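Local structure of coatomer subunit delta (Saccharomyces cerevisiae, 5FJZ) at residues A[20-25]-A[263-268]; A[35-40]-A[108-113]; A[25-30]-A[119-124]. The protein is a subunit of the coatomer, which probably binds dilysine motifs in retrograde Golgi-to-ER transport, its mu-homology domain binding a Dsl1 tryptophan-motif peptide. One frame throughout, in Å; residues are numbered along the deposited sequence.

All three contacts lie in the mu-homology domain and reach the same mixed sheet. There the strands run in the order 104-113, 33-46, 15-27, 257-269. Interaction 1 pairs 15-27 with 257-269, near the two ends of the chain. Interaction 2 pairs 33-46 with 104-113, its centre about 9 Å from that of interaction 1. Interaction 3 packs the end of strand 15-27 against 119-124; its centre is about 11 Å and 13 Å from the centres of interactions 1 and 2. Along the chain, interaction 2 falls within the span of interaction 3, and both within that of interaction 1. Strand 15-27, sharing Ala-25, thus meets both the last strand and the segment entering the second sheet.

Interaction 1. Residues A[20-25]-A[263-268]; sequences KEVINA and KSDEYL
A parallel strand pair broken by a beta bulge joins the first and last long strands of the mu-homology domain. Val-22 pairs with Lys-263 and Ile-23 with Ser-264. Ala-25 pairs with Tyr-267, so the register has slipped by one residue at Asp-265 and Glu-266. Before the slip, Ile-23 N donates a hydrogen bond to Lys-263 O at 2.9 Å. Asp-265 N reaches Ile-23 O at 3.0 Å from above the carbonyl plane. Glu-266 is the centre of an inverse gamma turn, and its O accepts from Ala-25 N at 3.0 Å. Beyond the turn, Leu-268 N hydrogen-bonds Ala-25 O, with an N-H...O angle of 163°. Side chains also meet on both faces. On one, Val-22 CG1 lies 3.5 Å from Asp-265 CB; CG1 is anti to the backbone N (chi1 176°), which carries this methyl toward Asp-265. On the other, the Tyr-267 ring takes Ala-25 CB over one face, 3.9 Å from its centroid, as a CH-pi contact. Ile-23 O lies at the edge of this ring, in its plane. Ile-23 CG2 touches Tyr-267 CE2 at 3.9 Å. The phenol OH goes on to bond Leu-123 O, and Phe-224 meets the ring edge-to-face. These partners hold the ring from several sides in a buried place. The whole is a parallel pair interrupted by a beta bulge, where strand 257-269 turns a corner.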
loop_
_atom_site.group_PDB
_atom_site.type_symbol
_atom_site.label_atom_id
_atom_site.label_comp_id
_atom_site.label_asym_id
_atom_site.label_seq_id
_atom_site.Cartn_x
_atom_site.Cartn_y
_atom_site.Cartn_z
ATOM N N LYS A 20 6.578 21.929 -1.048
ATOM C CA LYS A 20 6.452 20.961 0.068
ATOM C C LYS A 20 7.608 20.032 0.072
ATOM O O LYS A 20 7.903 19.418 -0.967
ATOM C CB LYS A 20 5.145 20.189 -0.107
ATOM C CG LYS A 20 3.884 21.003 0.111
ATOM C CD LYS A 20 2.616 20.160 -0.189
ATOM C CE LYS A 20 1.429 20.710 0.562
ATOM N NZ LYS A 20 0.129 20.237 -0.020
ATOM N N GLU A 21 8.353 19.963 1.167
ATOM C CA GLU A 21 9.482 19.027 1.317
ATOM C C GLU A 21 9.286 18.057 2.446
ATOM O O GLU A 21 8.670 18.386 3.516
ATOM C CB GLU A 21 10.838 19.747 1.418
ATOM C CG GLU A 21 11.090 20.475 0.114
ATOM C CD GLU A 21 12.346 21.296 0.049
ATOM O OE1 GLU A 21 12.815 21.739 1.135
ATOM O OE2 GLU A 21 12.883 21.455 -1.075
ATOM N N VAL A 22 9.648 16.814 2.187
ATOM C CA VAL A 22 9.552 15.714 3.159
ATOM C C VAL A 22 10.905 15.058 3.350
ATOM O O VAL A 22 11.606 14.809 2.406
ATOM C CB VAL A 22 8.586 14.631 2.644
ATOM C CG1 VAL A 22 8.527 13.436 3.571
ATOM C CG2 VAL A 22 7.219 15.206 2.437
ATOM N N ILE A 23 11.291 14.872 4.615
ATOM C CA ILE A 23 12.625 14.408 4.954
ATOM C C ILE A 23 12.522 13.076 5.661
ATOM O O ILE A 23 11.834 12.982 6.681
ATOM C CB ILE A 23 13.448 15.453 5.752
ATOM C CG1 ILE A 23 14.877 14.956 6.105
ATOM C CG2 ILE A 23 12.707 15.924 7.006
ATOM C CD1 ILE A 23 15.764 14.843 4.902
ATOM N N ASN A 24 13.273 12.106 5.168
ATOM C CA ASN A 24 13.566 10.862 5.825
ATOM C C ASN A 24 15.036 10.896 6.310
ATOM O O ASN A 24 15.962 11.402 5.582
ATOM C CB ASN A 24 13.468 9.645 4.892
ATOM C CG ASN A 24 12.071 9.415 4.305
ATOM O OD1 ASN A 24 11.940 9.165 3.118
ATOM N ND2 ASN A 24 11.073 9.562 5.062
ATOM N N ALA A 25 15.246 10.345 7.494
ATOM C CA ALA A 25 16.585 10.248 8.042
ATOM C C ALA A 25 16.638 9.079 9.029
ATOM O O ALA A 25 15.667 8.850 9.815
ATOM C CB ALA A 25 16.961 11.563 8.705
ATOM N N LYS A 263 8.227 18.516 6.505
ATOM C CA LYS A 263 7.566 17.494 7.276
ATOM C C LYS A 263 8.561 16.332 7.349
ATOM O O LYS A 263 9.173 15.933 6.332
ATOM C CB LYS A 263 6.260 17.054 6.602
ATOM C CG LYS A 263 5.402 16.040 7.332
ATOM C CD LYS A 263 4.046 15.721 6.655
ATOM C CE LYS A 263 3.312 14.626 7.344
ATOM N NZ LYS A 263 2.121 15.145 8.030
ATOM N N SER A 264 8.727 15.772 8.549
ATOM C CA SER A 264 9.351 14.441 8.674
ATOM C C SER A 264 8.457 13.323 8.131
ATOM O O SER A 264 7.254 13.407 8.118
ATOM C CB SER A 264 9.711 14.133 10.130
ATOM O OG SER A 264 8.514 14.131 10.947
ATOM N N ASP A 265 9.052 12.265 7.647
ATOM C CA ASP A 265 8.316 10.999 7.338
ATOM C C ASP A 265 9.009 9.865 8.119
ATOM O O ASP A 265 8.773 9.709 9.316
ATOM C CB ASP A 265 8.233 10.829 5.828
ATOM C CG ASP A 265 7.443 9.556 5.425
ATOM O OD1 ASP A 265 6.817 8.958 6.300
ATOM O OD2 ASP A 265 7.565 9.101 4.286
ATOM N N GLU A 266 9.913 9.123 7.529
ATOM C CA GLU A 266 10.595 8.041 8.222
ATOM C C GLU A 266 11.894 8.575 8.869
ATOM O O GLU A 266 12.887 8.628 8.228
ATOM C CB GLU A 266 10.893 6.886 7.270
ATOM C CG GLU A 266 9.607 6.212 6.744
ATOM C CD GLU A 266 9.831 5.038 5.758
ATOM O OE1 GLU A 266 10.983 4.734 5.349
ATOM O OE2 GLU A 266 8.821 4.454 5.315
ATOM N N TYR A 267 11.761 9.058 10.101
ATOM C CA TYR A 267 12.731 9.886 10.728
ATOM C C TYR A 267 12.964 9.200 12.064
ATOM O O TYR A 267 12.175 9.367 13.021
ATOM C CB TYR A 267 12.303 11.290 10.894
ATOM C CG TYR A 267 13.424 12.318 10.909
ATOM C CD1 TYR A 267 14.203 12.497 12.061
ATOM C CD2 TYR A 267 13.611 13.205 9.863
ATOM C CE1 TYR A 267 15.161 13.497 12.125
ATOM C CE2 TYR A 267 14.570 14.210 9.918
ATOM C CZ TYR A 267 15.384 14.314 11.026
ATOM O OH TYR A 267 16.370 15.305 11.089
ATOM N N LEU A 268 14.009 8.397 12.108
ATOM C CA LEU A 268 14.189 7.523 13.243
ATOM C C LEU A 268 15.609 7.119 13.732
ATOM O O LEU A 268 16.524 7.174 13.009
ATOM C CB LEU A 268 13.413 6.236 12.994
ATOM C CG LEU A 268 13.814 5.040 12.148
ATOM C CD1 LEU A 268 12.611 4.703 11.267
ATOM C CD2 LEU A 268 15.023 5.161 11.297
#

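Interaction 2. Residues A[35-40]-A[108-113]; sequences SSELKG and RWRKVA
Ser-36 opens a regular antiparallel ladder by pairing with Ala-113 through two backbone hydrogen bonds. Its OG also lies 3.5 Å from Ala-113 CB. Glu-37, in a non-hydrogen-bonded pair with Val-112, reaches diagonally to Arg-110. Arg-110 NH1 bonds Glu-37 OE2 at 2.7 Å, on the anti side of the carboxylate, in a salt bridge. The carboxylate and guanidinium planes stand 84° apart. Arg-110 NH2 has a second acid, Glu-26 of the second subunit. Leu-38 exchanges two backbone bonds with Lys-111, and its CD1 lies 3.9 Å from Trp-109 NE1. These strands, 33-46 and 104-113, are neighbours in the mixed sheet of the mu-homology domain, within the region that interacts with DSL1. Lys-39 CG runs alongside Arg-110 CG at 4.0 Å. Gly-40 CA makes a CH-pi contact over one face of the Trp-109 five-membered ring, 3.7 Å from its centroid. Trp-109 CG lies between its backbone N and carbonyl carbon (chi1 57°), which folds the indole across the glycine. Trp-109 NE1 bonds Glu-21 OE2. With an alanine in place of this tryptophan, Gly-40 and Leu-38 CD1 would probably lose their cover and the Glu-21 carboxylate its indole donor. Arg-108 makes a cation-pi contact with an aromatic side chain of the bound peptide.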
loop_
_atom_site.group_PDB
_atom_site.type_symbol
_atom_site.label_atom_id
_atom_site.label_comp_id
_atom_site.label_asym_id
_atom_site.label_seq_id
_atom_site.Cartn_x
_atom_site.Cartn_y
_atom_site.Cartn_z
ATOM N N SER A 35 21.586 7.462 6.850
ATOM C CA SER A 35 21.027 7.794 5.575
ATOM C C SER A 35 20.044 8.840 5.737
ATOM O O SER A 35 19.585 9.124 6.875
ATOM C CB SER A 35 20.287 6.606 4.937
ATOM O OG SER A 35 19.291 6.123 5.847
ATOM N N SER A 36 19.718 9.481 4.614
ATOM C CA SER A 36 18.724 10.478 4.542
ATOM C C SER A 36 18.199 10.591 3.104
ATOM O O SER A 36 18.859 10.250 2.128
ATOM C CB SER A 36 19.128 11.862 5.154
ATOM O OG SER A 36 20.311 12.377 4.543
ATOM N N GLU A 37 16.998 11.120 2.994
ATOM C CA GLU A 37 16.345 11.308 1.732
ATOM C C GLU A 37 15.315 12.385 1.836
ATOM O O GLU A 37 14.416 12.367 2.698
ATOM C CB GLU A 37 15.722 10.012 1.241
ATOM C CG GLU A 37 14.897 10.157 -0.056
ATOM C CD GLU A 37 13.963 8.972 -0.303
ATOM O OE1 GLU A 37 13.282 8.473 0.638
ATOM O OE2 GLU A 37 13.926 8.512 -1.459
ATOM N N LEU A 38 15.456 13.380 0.983
ATOM C CA LEU A 38 14.571 14.506 0.897
ATOM C C LEU A 38 13.741 14.394 -0.401
ATOM O O LEU A 38 14.304 14.289 -1.481
ATOM C CB LEU A 38 15.376 15.813 0.953
ATOM C CG LEU A 38 14.845 17.263 0.805
ATOM C CD1 LEU A 38 13.918 17.598 -0.430
ATOM C CD2 LEU A 38 14.230 17.839 2.072
ATOM N N LYS A 39 12.445 14.611 -0.299
ATOM C CA LYS A 39 11.556 14.636 -1.481
ATOM C C LYS A 39 10.851 15.872 -1.534
ATOM O O LYS A 39 10.385 16.386 -0.469
ATOM C CB LYS A 39 10.578 13.459 -1.388
ATOM C CG LYS A 39 11.252 12.127 -1.559
ATOM C CD LYS A 39 10.282 10.963 -1.258
ATOM C CE LYS A 39 9.707 10.341 -2.504
ATOM N NZ LYS A 39 9.349 8.901 -2.237
ATOM N N GLY A 40 10.751 16.492 -2.702
ATOM C CA GLY A 40 9.981 17.759 -2.772
ATOM C C GLY A 40 9.015 17.815 -3.906
ATOM O O GLY A 40 9.224 17.146 -4.885
ATOM N N ARG A 108 8.919 18.036 -9.230
ATOM C CA ARG A 108 9.347 17.204 -8.099
ATOM C C ARG A 108 10.867 17.035 -8.110
ATOM O O ARG A 108 11.538 17.213 -9.146
ATOM C CB ARG A 108 8.808 15.763 -8.301
ATOM C CG ARG A 108 7.364 15.633 -7.946
ATOM C CD ARG A 108 6.911 14.254 -8.390
ATOM N NE ARG A 108 5.628 13.915 -7.767
ATOM C CZ ARG A 108 4.896 12.861 -8.129
ATOM N NH1 ARG A 108 5.299 12.049 -9.125
ATOM N NH2 ARG A 108 3.749 12.623 -7.511
ATOM N N TRP A 109 11.411 16.749 -6.937
ATOM C CA TRP A 109 12.825 16.582 -6.731
ATOM C C TRP A 109 13.045 15.578 -5.644
ATOM O O TRP A 109 12.189 15.341 -4.835
ATOM C CB TRP A 109 13.539 17.947 -6.522
ATOM C CG TRP A 109 13.050 18.792 -5.405
ATOM C CD1 TRP A 109 13.615 18.901 -4.153
ATOM C CD2 TRP A 109 11.960 19.698 -5.446
ATOM N NE1 TRP A 109 12.859 19.841 -3.391
ATOM C CE2 TRP A 109 11.892 20.371 -4.198
ATOM C CE3 TRP A 109 11.095 20.135 -6.469
ATOM C CZ2 TRP A 109 10.915 21.232 -3.923
ATOM C CZ3 TRP A 109 10.146 21.014 -6.165
ATOM C CH2 TRP A 109 10.033 21.557 -4.943
ATOM N N ARG A 110 14.236 14.997 -5.619
ATOM C CA ARG A 110 14.626 14.036 -4.625
ATOM C C ARG A 110 16.129 13.994 -4.494
ATOM O O ARG A 110 16.831 13.877 -5.501
ATOM C CB ARG A 110 14.151 12.640 -5.034
ATOM C CG ARG A 110 14.365 11.589 -3.966
ATOM C CD ARG A 110 13.586 10.310 -4.263
ATOM N NE ARG A 110 14.275 9.506 -5.218
ATOM C CZ ARG A 110 15.206 8.608 -4.930
ATOM N NH1 ARG A 110 15.462 8.260 -3.701
ATOM N NH2 ARG A 110 15.786 7.914 -5.887
ATOM N N LYS A 111 16.604 13.976 -3.270
ATOM C CA LYS A 111 18.043 13.875 -3.073
ATOM C C LYS A 111 18.291 13.004 -1.907
ATOM O O LYS A 111 17.508 12.997 -0.925
ATOM C CB LYS A 111 18.665 15.269 -2.873
ATOM C CG LYS A 111 20.136 15.116 -2.681
ATOM C CD LYS A 111 20.899 16.378 -2.981
ATOM C CE LYS A 111 22.359 16.204 -2.641
ATOM N NZ LYS A 111 22.949 17.529 -2.771
ATOM N N VAL A 112 19.367 12.227 -2.014
ATOM C CA VAL A 112 19.766 11.303 -1.015
ATOM C C VAL A 112 21.123 11.676 -0.425
ATOM O O VAL A 112 21.998 12.251 -1.093
ATOM C CB VAL A 112 19.788 9.823 -1.440
ATOM C CG1 VAL A 112 18.454 9.351 -2.022
ATOM C CG2 VAL A 112 21.003 9.455 -2.258
ATOM N N ALA A 113 21.348 11.213 0.780
ATOM C CA ALA A 113 22.691 11.369 1.360
ATOM C C ALA A 113 23.009 10.154 2.179
ATOM O O ALA A 113 22.098 9.431 2.719
ATOM C CB ALA A 113 22.788 12.679 2.138
#

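Interaction 3. Residues A[25-30]-A[119-124]; sequences AEFSRD and SLIPLT
Apolar side chains carry this contact: Ala-25 and Phe-27 on the end of one strand meet Ile-121 across from them. Ala-25 CB touches Ile-121 CD1 at 4.1 Å, at the tip of the longer branch. Ile-121 CG1 lies anti to the carbonyl carbon (chi1 -71°), and this turns that branch to the alanine. The shorter branch, CG2, meets Phe-27 CZ at 4.0 Å. It comes in the plane of the ring, at the edge, and the two side chains approach from opposite directions. Ile-121 CD1 is also 4.1 Å from the same Phe-27 CZ, so both methyls of the isoleucine close round one ring atom. The second kind of contact is between the ring and the backbone. Phe-27 CZ lies 3.6 Å from Leu-123 O, and Phe-27 CE2 lies 4.0 Å from Thr-124 CA. Both come obliquely to the ring. The hydroxyl of Thr-124 is served elsewhere: its OG1 bonds Glu-145 O. Ile-33 of the next strand touches both Phe-27 and Ile-121 and adds to the apolar cluster. The contact thus joins strand 15-27 of the mixed sheet to the segment that enters strand 123-131 of the four-stranded sheet. No hydrogen bond links the two segments, so their buried contact rests on van der Waals packing and the hydrophobic effect.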
loop_
_atom_site.group_PDB
_atom_site.type_symbol
_atom_site.label_atom_id
_atom_site.label_comp_id
_atom_site.label_asym_id
_atom_site.label_seq_id
_atom_site.Cartn_x
_atom_site.Cartn_y
_atom_site.Cartn_z
ATOM N N ALA A 25 15.246 10.345 7.494
ATOM C CA ALA A 25 16.585 10.248 8.042
ATOM C C ALA A 25 16.638 9.079 9.029
ATOM O O ALA A 25 15.667 8.850 9.815
ATOM C CB ALA A 25 16.961 11.563 8.705
ATOM N N GLU A 26 17.735 8.347 9.060
ATOM C CA GLU A 26 17.959 7.271 10.028
ATOM C C GLU A 26 19.316 7.378 10.755
ATOM O O GLU A 26 20.359 7.713 10.122
ATOM C CB GLU A 26 17.882 5.909 9.313
ATOM C CG GLU A 26 18.100 4.676 10.222
ATOM C CD GLU A 26 17.737 3.326 9.593
ATOM O OE1 GLU A 26 16.957 3.335 8.597
ATOM O OE2 GLU A 26 18.219 2.283 10.097
ATOM N N PHE A 27 19.280 7.114 12.028
ATOM C CA PHE A 27 20.472 7.293 12.961
ATOM C C PHE A 27 20.684 6.019 13.709
ATOM O O PHE A 27 19.748 5.264 13.956
ATOM C CB PHE A 27 20.258 8.432 13.987
ATOM C CG PHE A 27 19.929 9.723 13.401
ATOM C CD1 PHE A 27 18.636 10.003 12.997
ATOM C CD2 PHE A 27 20.891 10.697 13.203
ATOM C CE1 PHE A 27 18.306 11.209 12.446
ATOM C CE2 PHE A 27 20.565 11.902 12.652
ATOM C CZ PHE A 27 19.290 12.174 12.230
ATOM N N SER A 28 21.963 5.629 13.941
ATOM C CA SER A 28 22.239 4.656 14.899
ATOM C C SER A 28 21.917 5.197 16.310
ATOM O O SER A 28 21.770 6.394 16.524
ATOM C CB SER A 28 23.696 4.235 14.825
ATOM O OG SER A 28 23.914 3.457 13.655
ATOM N N ARG A 29 21.871 4.330 17.316
ATOM C CA ARG A 29 21.488 4.818 18.677
ATOM C C ARG A 29 22.478 5.824 19.201
ATOM O O ARG A 29 22.068 6.710 19.943
ATOM C CB ARG A 29 21.438 3.690 19.700
ATOM C CG ARG A 29 20.863 2.494 19.096
ATOM C CD ARG A 29 20.589 1.405 20.032
ATOM N NE ARG A 29 19.825 0.450 19.301
ATOM C CZ ARG A 29 19.446 -0.720 19.795
ATOM N NH1 ARG A 29 19.781 -1.084 21.027
ATOM N NH2 ARG A 29 18.664 -1.489 19.041
ATOM N N ASP A 30 23.738 5.763 18.773
ATOM C CA ASP A 30 24.741 6.723 19.197
ATOM C C ASP A 30 24.789 7.992 18.364
ATOM O O ASP A 30 25.597 8.850 18.625
ATOM C CB ASP A 30 26.153 6.109 19.284
ATOM C CG ASP A 30 26.815 5.914 17.898
ATOM O OD1 ASP A 30 26.180 6.063 16.835
ATOM O OD2 ASP A 30 27.997 5.572 17.852
ATOM N N SER A 119 24.054 16.906 5.407
ATOM C CA SER A 119 23.640 18.025 4.591
ATOM C C SER A 119 22.149 18.178 4.403
ATOM O O SER A 119 21.630 19.326 4.235
ATOM C CB SER A 119 24.377 18.037 3.224
ATOM O OG SER A 119 24.085 16.861 2.516
ATOM N N LEU A 120 21.410 17.070 4.508
ATOM C CA LEU A 120 19.967 17.129 4.342
ATOM C C LEU A 120 19.170 17.106 5.643
ATOM O O LEU A 120 17.935 17.058 5.569
ATOM C CB LEU A 120 19.504 15.883 3.554
ATOM C CG LEU A 120 19.536 15.831 2.018
ATOM C CD1 LEU A 120 20.189 16.944 1.240
ATOM C CD2 LEU A 120 19.678 14.429 1.396
ATOM N N ILE A 121 19.849 17.013 6.796
ATOM C CA ILE A 121 19.178 16.757 8.094
ATOM C C ILE A 121 18.891 18.071 8.838
ATOM O O ILE A 121 19.835 18.826 9.109
ATOM C CB ILE A 121 20.038 15.731 8.834
ATOM C CG1 ILE A 121 19.833 14.374 8.053
ATOM C CG2 ILE A 121 19.703 15.646 10.306
ATOM C CD1 ILE A 121 20.663 13.197 8.516
ATOM N N PRO A 122 17.627 18.366 9.114
ATOM C CA PRO A 122 17.344 19.536 9.919
ATOM C C PRO A 122 17.580 19.306 11.459
ATOM O O PRO A 122 17.748 20.269 12.190
ATOM C CB PRO A 122 15.887 19.784 9.651
ATOM C CG PRO A 122 15.312 18.423 9.381
ATOM C CD PRO A 122 16.382 17.634 8.709
ATOM N N LEU A 123 17.414 18.082 11.903
ATOM C CA LEU A 123 17.431 17.714 13.337
ATOM C C LEU A 123 18.215 16.449 13.576
ATOM O O LEU A 123 17.807 15.360 13.164
ATOM C CB LEU A 123 16.018 17.607 13.846
ATOM C CG LEU A 123 15.847 17.412 15.330
ATOM C CD1 LEU A 123 15.999 18.685 16.089
ATOM C CD2 LEU A 123 14.465 16.795 15.587
ATOM N N THR A 124 19.374 16.545 14.229
ATOM C CA THR A 124 20.206 15.398 14.548
ATOM C C THR A 124 19.773 14.834 15.862
ATOM O O THR A 124 19.225 15.529 16.663
ATOM C CB THR A 124 21.721 15.772 14.589
ATOM O OG1 THR A 124 21.894 16.896 15.405
ATOM C CG2 THR A 124 22.198 16.212 13.222
#